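Activator of Hsp90 ATPase homologue 1/2-like C-terminal domain-containing protein (Mycobacterium smegmatis, PDB 3UID) probably acts as a type II toxin, resembling in structure the Mycobacterium tuberculosis toxin Rv2035 of the hypoxic response, though its molecular activity remains unclear. Local coordinates at residues R27-Y32 against H54-G59; L15-E20 against S150-I155. One frame throughout, in Å; residues are numbered along the deposited sequence.

Contact 1: residues R27-Y32 against H54-G59; sequences RIWQIY and HDLRPG
His-54 holds its imidazole anti to the backbone N (chi1 180°), which carries the ring across to the carbonyl of Tyr-32, and Leu-56 likewise extends its branched end away from its own N, toward that carbonyl and the indole of Trp-29. NE2 of His-54 donates to O of Tyr-32 at 2.8 Å, in the carbonyl plane and only slightly out of the ring plane. The bond is moderately bent at the hydrogen (154°), while the C=O...N angle of 158° brings the donor in not far from the C=O direction. CE1 of His-54 is also close, 3.5 Å from the same oxygen. Because Tyr-32 lies in the last turn of helix 25-33, its carbonyl belongs to the partially negative end of the helix, which probably makes it a stronger acceptor. This helix and helix 35-42, whose Pro-35 touches His-54, form the connection between two strands in the helix-grip fold of the SRPBCC superfamily; His-54 ends edge strand 50-54, and the loop after it leads to strand 61-67. Leu-56 forms the centre of an inverse gamma turn, with a weak bond from Arg-57 N to Asp-55 O. Its CD2 methyl does the touching, lying 4.0 Å from CZ2 of Trp-29, on the six-membered part of the indole, and 3.9 Å from O of Tyr-32. Leu-56 also packs on Ile-80 and Trp-29 on Val-83, both of strand 73-84. The phenol of Tyr-32 turns away from the loop, meets the ring of Phe-115 and hydrogen-bonds through OH to OH of Tyr-126.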
loop_
_atom_site.group_PDB
_atom_site.type_symbol
_atom_site.label_atom_id
_atom_site.label_comp_id
_atom_site.label_asym_id
_atom_site.label_seq_id
_atom_site.Cartn_x
_atom_site.Cartn_y
_atom_site.Cartn_z
ATOM N N ARG A 27 -0.619 15.670 -5.477
ATOM C CA ARG A 27 -1.848 15.244 -4.785
ATOM C C ARG A 27 -1.784 13.794 -4.281
ATOM O O ARG A 27 -2.141 13.510 -3.137
ATOM C CB ARG A 27 -3.076 15.400 -5.687
ATOM C CG ARG A 27 -4.339 14.750 -5.065
ATOM C CD ARG A 27 -4.780 15.570 -3.876
ATOM N NE ARG A 27 -5.895 14.969 -3.129
ATOM C CZ ARG A 27 -5.747 14.225 -2.034
ATOM N NH1 ARG A 27 -4.537 13.965 -1.559
ATOM N NH2 ARG A 27 -6.808 13.737 -1.410
ATOM N N ILE A 28 -1.352 12.871 -5.140
ATOM C CA ILE A 28 -1.244 11.473 -4.764
ATOM C C ILE A 28 -0.249 11.286 -3.620
ATOM O O ILE A 28 -0.471 10.484 -2.721
ATOM C CB ILE A 28 -0.885 10.596 -5.978
ATOM C CG1 ILE A 28 -1.903 10.819 -7.102
ATOM C CG2 ILE A 28 -0.862 9.130 -5.585
ATOM C CD1 ILE A 28 -3.337 10.435 -6.736
ATOM N N TRP A 29 0.844 12.043 -3.638
ATOM C CA TRP A 29 1.818 11.958 -2.563
ATOM C C TRP A 29 1.146 12.160 -1.201
ATOM O O TRP A 29 1.466 11.470 -0.235
ATOM C CB TRP A 29 2.933 12.993 -2.749
ATOM C CG TRP A 29 3.945 12.928 -1.651
ATOM C CD1 TRP A 29 3.990 13.699 -0.519
ATOM C CD2 TRP A 29 5.036 12.013 -1.552
ATOM N NE1 TRP A 29 5.060 13.338 0.259
ATOM C CE2 TRP A 29 5.716 12.299 -0.348
ATOM C CE3 TRP A 29 5.518 10.990 -2.373
ATOM C CZ2 TRP A 29 6.847 11.596 0.050
ATOM C CZ3 TRP A 29 6.638 10.286 -1.967
ATOM C CH2 TRP A 29 7.291 10.595 -0.774
ATOM N N GLN A 30 0.222 13.110 -1.136
ATOM C CA GLN A 30 -0.436 13.456 0.123
ATOM C C GLN A 30 -1.371 12.376 0.661
ATOM O O GLN A 30 -1.685 12.366 1.864
ATOM C CB GLN A 30 -1.175 14.793 -0.009
ATOM C CG GLN A 30 -0.254 15.976 -0.221
ATOM C CD GLN A 30 0.742 16.182 0.920
ATOM O OE1 GLN A 30 0.452 15.853 2.076
ATOM N NE2 GLN A 30 1.906 16.712 0.599
ATOM N N ILE A 31 -1.823 11.480 -0.212
ATOM C CA ILE A 31 -2.572 10.299 0.222
ATOM C C ILE A 31 -1.739 9.493 1.231
ATOM O O ILE A 31 -2.266 8.993 2.236
ATOM C CB ILE A 31 -2.949 9.388 -0.971
ATOM C CG1 ILE A 31 -3.902 10.097 -1.954
ATOM C CG2 ILE A 31 -3.541 8.054 -0.483
ATOM C CD1 ILE A 31 -5.305 10.263 -1.435
ATOM N N TYR A 32 -0.441 9.363 0.951
ATOM C CA TYR A 32 0.468 8.577 1.782
ATOM C C TYR A 32 1.119 9.397 2.889
ATOM O O TYR A 32 1.455 8.860 3.940
ATOM C CB TYR A 32 1.522 7.897 0.895
ATOM C CG TYR A 32 0.836 6.988 -0.083
ATOM C CD1 TYR A 32 0.464 5.704 0.284
ATOM C CD2 TYR A 32 0.485 7.440 -1.351
ATOM C CE1 TYR A 32 -0.224 4.878 -0.598
ATOM C CE2 TYR A 32 -0.198 6.622 -2.245
ATOM C CZ TYR A 32 -0.541 5.342 -1.861
ATOM O OH TYR A 32 -1.225 4.534 -2.734
ATOM N N HIS A 54 2.487 7.091 12.357
ATOM C CA HIS A 54 2.833 7.449 10.986
ATOM C C HIS A 54 3.922 8.529 10.991
ATOM O O HIS A 54 3.722 9.635 11.493
ATOM C CB HIS A 54 1.573 7.945 10.275
ATOM C CG HIS A 54 1.789 8.355 8.849
ATOM N ND1 HIS A 54 2.401 9.540 8.499
ATOM C CD2 HIS A 54 1.441 7.753 7.685
ATOM C CE1 HIS A 54 2.434 9.644 7.182
ATOM N NE2 HIS A 54 1.861 8.573 6.664
ATOM N N ASP A 55 5.077 8.184 10.438
ATOM C CA ASP A 55 6.201 9.099 10.341
ATOM C C ASP A 55 6.859 8.813 8.994
ATOM O O ASP A 55 7.678 7.903 8.892
ATOM C CB ASP A 55 7.156 8.799 11.491
ATOM C CG ASP A 55 8.361 9.719 11.531
ATOM O OD1 ASP A 55 8.438 10.691 10.745
ATOM O OD2 ASP A 55 9.231 9.455 12.384
ATOM N N LEU A 56 6.469 9.547 7.951
ATOM C CA LEU A 56 7.004 9.275 6.609
ATOM C C LEU A 56 8.341 9.967 6.379
ATOM O O LEU A 56 8.422 10.997 5.702
ATOM C CB LEU A 56 5.996 9.663 5.523
ATOM C CG LEU A 56 6.282 9.193 4.093
ATOM C CD1 LEU A 56 6.390 7.692 4.015
ATOM C CD2 LEU A 56 5.204 9.704 3.135
ATOM N N ARG A 57 9.384 9.379 6.952
ATOM C CA ARG A 57 10.745 9.884 6.827
ATOM C C ARG A 57 11.637 8.667 7.005
ATOM O O ARG A 57 11.235 7.692 7.645
ATOM C CB ARG A 57 11.031 10.939 7.902
ATOM C CG ARG A 57 12.067 11.984 7.487
ATOM C CD ARG A 57 11.586 12.844 6.306
ATOM N NE ARG A 57 12.141 12.428 5.014
ATOM C CZ ARG A 57 12.785 13.240 4.181
ATOM N NH1 ARG A 57 12.956 14.516 4.505
ATOM N NH2 ARG A 57 13.259 12.785 3.024
ATOM N N PRO A 58 12.843 8.694 6.427
ATOM C CA PRO A 58 13.724 7.531 6.585
ATOM C C PRO A 58 13.973 7.219 8.061
ATOM O O PRO A 58 14.284 8.122 8.842
ATOM C CB PRO A 58 15.011 7.978 5.888
ATOM C CG PRO A 58 14.540 8.964 4.858
ATOM C CD PRO A 58 13.421 9.710 5.532
ATOM N N GLY A 59 13.827 5.949 8.432
ATOM C CA GLY A 59 13.927 5.539 9.819
ATOM C C GLY A 59 12.600 5.596 10.551
ATOM O O GLY A 59 12.475 5.112 11.674
#

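Contact 2: residues L15-E20 against S150-I155; sequences LTITAE and SAINQI
Ala-19 and Ile-152 mark the nearest approach of strand 15-20 to helix 150-155, their CA atoms 7.1 Å apart, and no hydrogen bond passes between the two backbones. Strand alternation turns the CB atoms of Ile-17 and Ala-19 toward the helix and those of Thr-18 and Glu-20 away from it. Of residues 150-155, Ile-152 alone touches residues 15-20. Its CG1 branch stands anti to the carbonyl carbon (chi1 -75°) and, extended at the next torsion, carries CD1 out to the sheet. There CD1 lies 3.7 Å from CG2 of Ile-17, the end of the Ile-152 chain meeting the short branch of Ile-17 at a slant. The other branch of Ile-152 comes down beside Ala-19: CG2 is 3.8 Å from CB of Ala-19, and CD1 is 4.0 Å from that same CB. Both branches of Ile-152 thus meet the alanine methyl from one side, the helix side. Tyr-126 of strand 121-129 and Val-3 of strand 3-9 also touch Ile-152, so it spans three neighbouring strands. Towards the beginning of the helix, Ala-148 meets Ile-17, while Val-144 and Ile-145 meet Leu-15. All three residues of the contact are buried and apolar, as expected where the long C-terminal helix lies against the curved antiparallel sheet in the helix-grip fold of Bet v 1-like proteins.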
loop_
_atom_site.group_PDB
_atom_site.type_symbol
_atom_site.label_atom_id
_atom_site.label_comp_id
_atom_site.label_asym_id
_atom_site.label_seq_id
_atom_site.Cartn_x
_atom_site.Cartn_y
_atom_site.Cartn_z
ATOM N N LEU A 15 5.753 -8.628 -6.884
ATOM C CA LEU A 15 4.370 -8.334 -7.250
ATOM C C LEU A 15 4.252 -6.838 -7.492
ATOM O O LEU A 15 4.488 -6.034 -6.592
ATOM C CB LEU A 15 3.402 -8.777 -6.148
ATOM C CG LEU A 15 1.956 -8.326 -6.348
ATOM C CD1 LEU A 15 1.346 -8.982 -7.578
ATOM C CD2 LEU A 15 1.127 -8.644 -5.117
ATOM N N THR A 16 3.932 -6.470 -8.728
ATOM C CA THR A 16 3.846 -5.072 -9.119
ATOM C C THR A 16 2.421 -4.731 -9.508
ATOM O O THR A 16 1.812 -5.411 -10.340
ATOM C CB THR A 16 4.807 -4.766 -10.282
ATOM O OG1 THR A 16 6.150 -5.046 -9.867
ATOM C CG2 THR A 16 4.720 -3.310 -10.667
ATOM N N ILE A 17 1.877 -3.712 -8.859
ATOM C CA ILE A 17 0.566 -3.202 -9.214
ATOM C C ILE A 17 0.749 -1.793 -9.769
ATOM O O ILE A 17 1.473 -0.971 -9.201
ATOM C CB ILE A 17 -0.372 -3.214 -8.004
ATOM C CG1 ILE A 17 -0.530 -4.655 -7.506
ATOM C CG2 ILE A 17 -1.714 -2.599 -8.378
ATOM C CD1 ILE A 17 -1.659 -4.862 -6.526
ATOM N N THR A 18 0.128 -1.536 -10.909
ATOM C CA THR A 18 0.206 -0.229 -11.538
ATOM C C THR A 18 -1.187 0.383 -11.544
ATOM O O THR A 18 -2.181 -0.316 -11.761
ATOM C CB THR A 18 0.739 -0.341 -12.981
ATOM O OG1 THR A 18 1.988 -1.046 -12.982
ATOM C CG2 THR A 18 0.937 1.041 -13.601
ATOM N N ALA A 19 -1.256 1.677 -11.261
ATOM C CA ALA A 19 -2.517 2.404 -11.284
ATOM C C ALA A 19 -2.338 3.704 -12.024
ATOM O O ALA A 19 -1.222 4.204 -12.147
ATOM C CB ALA A 19 -2.972 2.713 -9.871
ATOM N N GLU A 20 -3.450 4.224 -12.533
ATOM C CA GLU A 20 -3.480 5.569 -13.078
ATOM C C GLU A 20 -4.511 6.394 -12.329
ATOM O O GLU A 20 -5.634 5.948 -12.093
ATOM C CB GLU A 20 -3.756 5.534 -14.577
ATOM C CG GLU A 20 -2.565 5.016 -15.362
ATOM C CD GLU A 20 -2.858 4.816 -16.834
ATOM O OE1 GLU A 20 -3.850 5.386 -17.336
ATOM O OE2 GLU A 20 -2.086 4.083 -17.490
ATOM N N SER A 150 -8.633 -2.341 -3.793
ATOM C CA SER A 150 -9.596 -1.529 -3.063
ATOM C C SER A 150 -9.044 -0.145 -2.732
ATOM O O SER A 150 -9.740 0.859 -2.915
ATOM C CB SER A 150 -10.027 -2.233 -1.771
ATOM O OG SER A 150 -10.904 -1.414 -0.997
ATOM N N ALA A 151 -7.804 -0.086 -2.246
ATOM C CA ALA A 151 -7.217 1.198 -1.871
ATOM C C ALA A 151 -7.102 2.096 -3.095
ATOM O O ALA A 151 -7.401 3.285 -3.034
ATOM C CB ALA A 151 -5.866 1.001 -1.206
ATOM N N ILE A 152 -6.679 1.520 -4.210
ATOM C CA ILE A 152 -6.582 2.274 -5.462
ATOM C C ILE A 152 -7.936 2.837 -5.902
ATOM O O ILE A 152 -8.037 4.016 -6.282
ATOM C CB ILE A 152 -5.935 1.414 -6.550
ATOM C CG1 ILE A 152 -4.429 1.326 -6.276
ATOM C CG2 ILE A 152 -6.173 2.006 -7.944
ATOM C CD1 ILE A 152 -3.778 0.097 -6.940
ATOM N N ASN A 153 -8.982 2.028 -5.798
ATOM C CA ASN A 153 -10.318 2.512 -6.113
ATOM C C ASN A 153 -10.791 3.580 -5.140
ATOM O O ASN A 153 -11.474 4.513 -5.544
ATOM C CB ASN A 153 -11.316 1.364 -6.192
ATOM C CG ASN A 153 -11.006 0.425 -7.335
ATOM O OD1 ASN A 153 -10.437 0.838 -8.356
ATOM N ND2 ASN A 153 -11.364 -0.845 -7.172
ATOM N N GLN A 154 -10.415 3.459 -3.869
ATOM C CA GLN A 154 -10.777 4.502 -2.905
ATOM C C GLN A 154 -10.063 5.808 -3.219
ATOM O O GLN A 154 -10.643 6.884 -3.074
ATOM C CB GLN A 154 -10.529 4.070 -1.454
ATOM C CG GLN A 154 -11.502 2.974 -0.963
ATOM C CD GLN A 154 -12.954 3.386 -1.105
ATOM O OE1 GLN A 154 -13.352 4.460 -0.657
ATOM N NE2 GLN A 154 -13.747 2.544 -1.755
ATOM N N ILE A 155 -8.808 5.720 -3.646
ATOM C CA ILE A 155 -8.085 6.918 -4.071
ATOM C C ILE A 155 -8.819 7.565 -5.240
ATOM O O ILE A 155 -9.056 8.768 -5.210
ATOM C CB ILE A 155 -6.619 6.618 -4.446
ATOM C CG1 ILE A 155 -5.823 6.250 -3.193
ATOM C CG2 ILE A 155 -5.978 7.831 -5.135
ATOM C CD1 ILE A 155 -4.462 5.624 -3.513
#

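How the contacts relate
From the N terminus, strand 14-21 supplies the first half of contact 2, and helix 25-33, the next element, supplies that of contact 1. Contact 1 soon closes a short loop, which holds helix 35-42 and strand 50-54, when the chain returns at residues 54-59. Contact 2 closes only at helix 144-158, so its much longer loop encloses contact 1 entirely. The first joins helix 25-33 to the end of edge strand 50-54 and the loop after it; the second packs the C-terminal helix on strand 14-21, next to the other edge strand. Their centres are 16 Å apart, yet they meet through Ile-155, whose CD1 packs 3.5 Å from OH of Tyr-32 and which also touches Ile-28 and Ile-31.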